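Local structure of beta-lactamase/D-alanine Carboxypeptidase (Yersinia pestis, 3RJU) at residues 74-78 against 79-83; 165-168 against 169-173. The protein probably acts as a serine hydrolase of the beta-lactamase and penicillin-binding protein family, with a likely D-alanine carboxypeptidase activity on peptidoglycan peptides. All blocks are in the same frame, centred on the assembly; numbering follows the deposited sequence.

Interaction 1: 74-78 against 79-83; sequences KLADD and GIVKL
Leu75 and Ile80 meet where helix 64-77 runs out and the chain doubles back across its last turn. The carbonyl O of Leu75 takes the N-H of Ile80 at 2.9 Å, and the N-H of Val81 adds a weak bond to the same oxygen. Gly79 N donates to Ala76 O at 3.0 Å, standing well above the carbonyl plane; with its positive phi of 79°, Gly79 completes a Schellman motif. The tight side joins these backbone bonds to apolar packing. Leu75 CD2 meets Ile80 CD1 at 3.8 Å, and Ala76 CB touches Leu83 CD1 at the same distance. With Val81 CG1 anti to the carbonyl carbon (chi1 -57°), CG2 falls between the backbone N and that carbon and is turned onto the flank of the helix, 4.0 Å from Leu75 CB. Alongside runs a CA-H...O contact from Ala76 CA to Val81 O at 3.2 Å. The solvent side is looser: Asp78 and Gly79 are exposed, Asp78 lies beside Ile80 while its carboxylate pairs with Lys186, and a water donates to both Ala76 O and Val81 O. The carbonyls of Leu75 and Ala76 thus find donors in the returning backbone and in water, while apolar contacts accompany the reversal.

Interaction 2: 165-168 against 169-173; sequences DLLA and DALSR
Asp165 O accepts the N-H of Asp169 at 2.9 Å, the first of four successive i to i+4 bonds that join 165-168 to 169-173. The same oxygen lies close to the Asp169 carboxylate, 3.1 Å from OD1, an approach of two acceptors; Asp169 CG sits anti to its carbonyl carbon (chi1 -61°), which folds the group back over the preceding turn. There the carboxylate is held by Arg140 through OD1 and by Trp141 through OD2, partners that probably offset the crowding of oxygens. The Asp165 carboxylate turns elsewhere, to Ser226 and Gly225 N. Leu166 comes next: its O takes Ala170 N at 2.9 Å, and its CD2 passes 3.9 Å from Asp169 OD2, the two side chains crossing at a slant. Leu167 binds Leu171 N with its O, the donor nearly in line with the C=O bond, and reaches forward by one turn with CD1, 4.1 Å from Leu171 CG. Ala168 closes the series by accepting Ser172 N at 2.9 Å, while Ser172 OG bonds to Lys177 O. Regular alpha-helical bonding, with Leu167 and Leu171 packed on helix 64-77 and Leu167 also on helix 108-113, marks a helix with one face buried, in the mainly helical part of the beta-lactamase fold.

Interaction 1 ends one helix and interaction 2 occupies the middle of another, with centres 13 Å apart. They meet through Leu171: Leu75 CD1 lies 3.9 Å from Leu171 O, and Val81 CG1 lies 4.3 Å from Leu171 CD2. Ile80 and Val81 also rest on Ala174 farther along helix 162-175, so the chain leaving helix 64-77 is packed against that helix. The start of helix 64-77 carries an SxxK pattern, Ser62 and Lys65, consistent with the catalytic centre of this family. Asp165 of interaction 2 lies near these residues without touching them, whereas interaction 1 sits at the helix's far end. At the outer end of interaction 2, Arg173 hydrogen-bonds a glycerol, probably from the crystallisation liquor.

Interaction 1: 74-78 against 79-83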
loop_
_atom_site.group_PDB
_atom_site.type_symbol
_atom_site.label_atom_id
_atom_site.label_comp_id
_atom_site.label_asym_id
_atom_site.label_seq_id
_atom_site.Cartn_x
_atom_site.Cartn_y
_atom_site.Cartn_z
ATOM N N LYS A 74 6.166 -4.127 -13.663
ATOM C CA LYS A 74 7.349 -3.724 -14.405
ATOM C C LYS A 74 8.191 -4.922 -14.841
ATOM O O LYS A 74 8.620 -4.996 -16.006
ATOM C CB LYS A 74 8.167 -2.706 -13.618
ATOM C CG LYS A 74 7.452 -1.363 -13.552
ATOM C CD LYS A 74 8.177 -0.377 -12.698
ATOM C CE LYS A 74 7.714 1.034 -13.031
ATOM N NZ LYS A 74 8.383 1.993 -12.131
ATOM N N LEU A 75 8.377 -5.893 -13.946
ATOM C CA LEU A 75 9.123 -7.100 -14.317
ATOM C C LEU A 75 8.395 -7.918 -15.393
ATOM O O LEU A 75 9.033 -8.561 -16.231
ATOM C CB LEU A 75 9.412 -7.975 -13.086
ATOM C CG LEU A 75 10.436 -7.406 -12.102
ATOM C CD1 LEU A 75 10.567 -8.351 -10.901
ATOM C CD2 LEU A 75 11.785 -7.186 -12.757
ATOM N N ALA A 76 7.066 -7.896 -15.373
ATOM C CA ALA A 76 6.298 -8.579 -16.412
ATOM C C ALA A 76 6.510 -7.897 -17.756
ATOM O O ALA A 76 6.683 -8.561 -18.778
ATOM C CB ALA A 76 4.808 -8.615 -16.057
ATOM N N ASP A 77 6.509 -6.568 -17.770
ATOM C CA ASP A 77 6.785 -5.862 -19.020
ATOM C C ASP A 77 8.191 -6.169 -19.542
ATOM O O ASP A 77 8.408 -6.229 -20.764
ATOM C CB ASP A 77 6.601 -4.357 -18.840
ATOM C CG ASP A 77 6.758 -3.603 -20.141
ATOM O OD1 ASP A 77 5.902 -3.779 -21.043
ATOM O OD2 ASP A 77 7.742 -2.843 -20.267
ATOM N N ASP A 78 9.132 -6.370 -18.619
ATOM C CA ASP A 78 10.512 -6.729 -18.963
ATOM C C ASP A 78 10.639 -8.172 -19.462
ATOM O O ASP A 78 11.715 -8.573 -19.940
ATOM C CB ASP A 78 11.434 -6.599 -17.741
ATOM C CG ASP A 78 11.681 -5.164 -17.316
ATOM O OD1 ASP A 78 11.397 -4.226 -18.099
ATOM O OD2 ASP A 78 12.183 -4.988 -16.179
ATOM N N GLY A 79 9.579 -8.960 -19.317
ATOM C CA GLY A 79 9.640 -10.373 -19.661
ATOM C C GLY A 79 10.304 -11.256 -18.616
ATOM O O GLY A 79 10.609 -12.418 -18.889
ATOM N N ILE A 80 10.537 -10.708 -17.422
ATOM C CA ILE A 80 11.196 -11.441 -16.330
ATOM C C ILE A 80 10.245 -12.327 -15.503
ATOM O O ILE A 80 10.634 -13.390 -14.998
ATOM C CB ILE A 80 11.970 -10.468 -15.416
ATOM C CG1 ILE A 80 13.179 -9.892 -16.180
ATOM C CG2 ILE A 80 12.390 -11.155 -14.124
ATOM C CD1 ILE A 80 13.859 -8.755 -15.469
ATOM N N VAL A 81 8.996 -11.894 -15.371
ATOM C CA VAL A 81 7.933 -12.760 -14.844
ATOM C C VAL A 81 6.720 -12.619 -15.728
ATOM O O VAL A 81 6.677 -11.739 -16.586
ATOM C CB VAL A 81 7.508 -12.411 -13.387
ATOM C CG1 VAL A 81 8.696 -12.467 -12.441
ATOM C CG2 VAL A 81 6.788 -11.050 -13.315
ATOM N N LYS A 82 5.747 -13.498 -15.515
ATOM C CA LYS A 82 4.395 -13.330 -16.038
ATOM C C LYS A 82 3.455 -13.314 -14.840
ATOM O O LYS A 82 3.682 -14.046 -13.862
ATOM C CB LYS A 82 4.015 -14.492 -16.952
ATOM C CG LYS A 82 4.827 -14.581 -18.223
ATOM C CD LYS A 82 4.384 -15.804 -18.997
ATOM C CE LYS A 82 5.038 -15.896 -20.360
ATOM N NZ LYS A 82 4.522 -17.093 -21.098
ATOM N N LEU A 83 2.404 -12.498 -14.905
ATOM C CA LEU A 83 1.403 -12.478 -13.840
ATOM C C LEU A 83 0.821 -13.861 -13.592
ATOM O O LEU A 83 0.366 -14.169 -12.485
ATOM C CB LEU A 83 0.270 -11.505 -14.151
ATOM C CG LEU A 83 0.462 -10.096 -13.576
ATOM C CD1 LEU A 83 1.769 -9.465 -14.023
ATOM C CD2 LEU A 83 -0.734 -9.238 -13.946
HETATM O O HOH W 1 6.126 -11.114 -19.088
#

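Interaction 2: 165-168 against 169-173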
loop_
_atom_site.group_PDB
_atom_site.type_symbol
_atom_site.label_atom_id
_atom_site.label_comp_id
_atom_site.label_asym_id
_atom_site.label_seq_id
_atom_site.Cartn_x
_atom_site.Cartn_y
_atom_site.Cartn_z
ATOM N N ASP A 165 4.234 -10.907 0.888
ATOM C CA ASP A 165 5.662 -11.100 1.124
ATOM C C ASP A 165 6.205 -12.275 0.296
ATOM O O ASP A 165 7.324 -12.208 -0.233
ATOM C CB ASP A 165 5.936 -11.222 2.619
ATOM C CG ASP A 165 5.655 -9.928 3.337
ATOM O OD1 ASP A 165 6.117 -8.889 2.808
ATOM O OD2 ASP A 165 4.955 -9.943 4.377
ATOM N N LEU A 166 5.407 -13.333 0.153
ATOM C CA LEU A 166 5.782 -14.398 -0.783
ATOM C C LEU A 166 5.932 -13.847 -2.210
ATOM O O LEU A 166 6.810 -14.271 -2.943
ATOM C CB LEU A 166 4.784 -15.561 -0.761
ATOM C CG LEU A 166 4.779 -16.384 0.539
ATOM C CD1 LEU A 166 3.575 -17.328 0.585
ATOM C CD2 LEU A 166 6.085 -17.167 0.725
ATOM N N LEU A 167 5.065 -12.919 -2.599
ATOM C CA LEU A 167 5.181 -12.283 -3.907
ATOM C C LEU A 167 6.516 -11.552 -4.033
ATOM O O LEU A 167 7.220 -11.687 -5.046
ATOM C CB LEU A 167 4.022 -11.317 -4.148
ATOM C CG LEU A 167 4.035 -10.540 -5.463
ATOM C CD1 LEU A 167 4.110 -11.473 -6.681
ATOM C CD2 LEU A 167 2.803 -9.626 -5.542
ATOM N N ALA A 168 6.876 -10.777 -3.013
ATOM C CA ALA A 168 8.149 -10.057 -3.047
ATOM C C ALA A 168 9.290 -11.048 -3.172
ATOM O O ALA A 168 10.214 -10.816 -3.946
ATOM C CB ALA A 168 8.339 -9.198 -1.794
ATOM N N ASP A 169 9.206 -12.159 -2.436
ATOM C CA ASP A 169 10.238 -13.204 -2.503
ATOM C C ASP A 169 10.375 -13.727 -3.944
ATOM O O ASP A 169 11.496 -13.948 -4.454
ATOM C CB ASP A 169 9.894 -14.393 -1.603
ATOM C CG ASP A 169 9.776 -14.024 -0.115
ATOM O OD1 ASP A 169 10.291 -12.964 0.324
ATOM O OD2 ASP A 169 9.160 -14.820 0.627
ATOM N N ALA A 170 9.233 -13.957 -4.583
ATOM C CA ALA A 170 9.223 -14.512 -5.930
ATOM C C ALA A 170 9.835 -13.521 -6.911
ATOM O O ALA A 170 10.613 -13.898 -7.795
ATOM C CB ALA A 170 7.787 -14.858 -6.341
ATOM N N LEU A 171 9.474 -12.247 -6.757
ATOM C CA LEU A 171 9.968 -11.208 -7.646
ATOM C C LEU A 171 11.487 -11.064 -7.527
ATOM O O LEU A 171 12.197 -10.913 -8.533
ATOM C CB LEU A 171 9.280 -9.883 -7.349
ATOM C CG LEU A 171 7.765 -9.888 -7.564
ATOM C CD1 LEU A 171 7.189 -8.513 -7.202
ATOM C CD2 LEU A 171 7.410 -10.255 -9.026
ATOM N N SER A 172 11.977 -11.125 -6.290
ATOM C CA SER A 172 13.415 -11.097 -6.026
ATOM C C SER A 172 14.117 -12.288 -6.692
ATOM O O SER A 172 15.191 -12.130 -7.317
ATOM C CB SER A 172 13.662 -11.110 -4.516
ATOM O OG SER A 172 15.052 -11.239 -4.221
ATOM N N ARG A 173 13.537 -13.478 -6.542
ATOM C CA ARG A 173 14.131 -14.670 -7.157
ATOM C C ARG A 173 14.144 -14.536 -8.680
ATOM O O ARG A 173 15.153 -14.821 -9.312
ATOM C CB ARG A 173 13.380 -15.935 -6.728
ATOM C CG ARG A 173 13.823 -17.227 -7.416
ATOM C CD ARG A 173 15.197 -17.650 -6.946
ATOM N NE ARG A 173 15.227 -17.878 -5.505
ATOM C CZ ARG A 173 16.336 -18.129 -4.806
ATOM N NH1 ARG A 173 17.516 -18.193 -5.418
ATOM N NH2 ARG A 173 16.265 -18.316 -3.490
#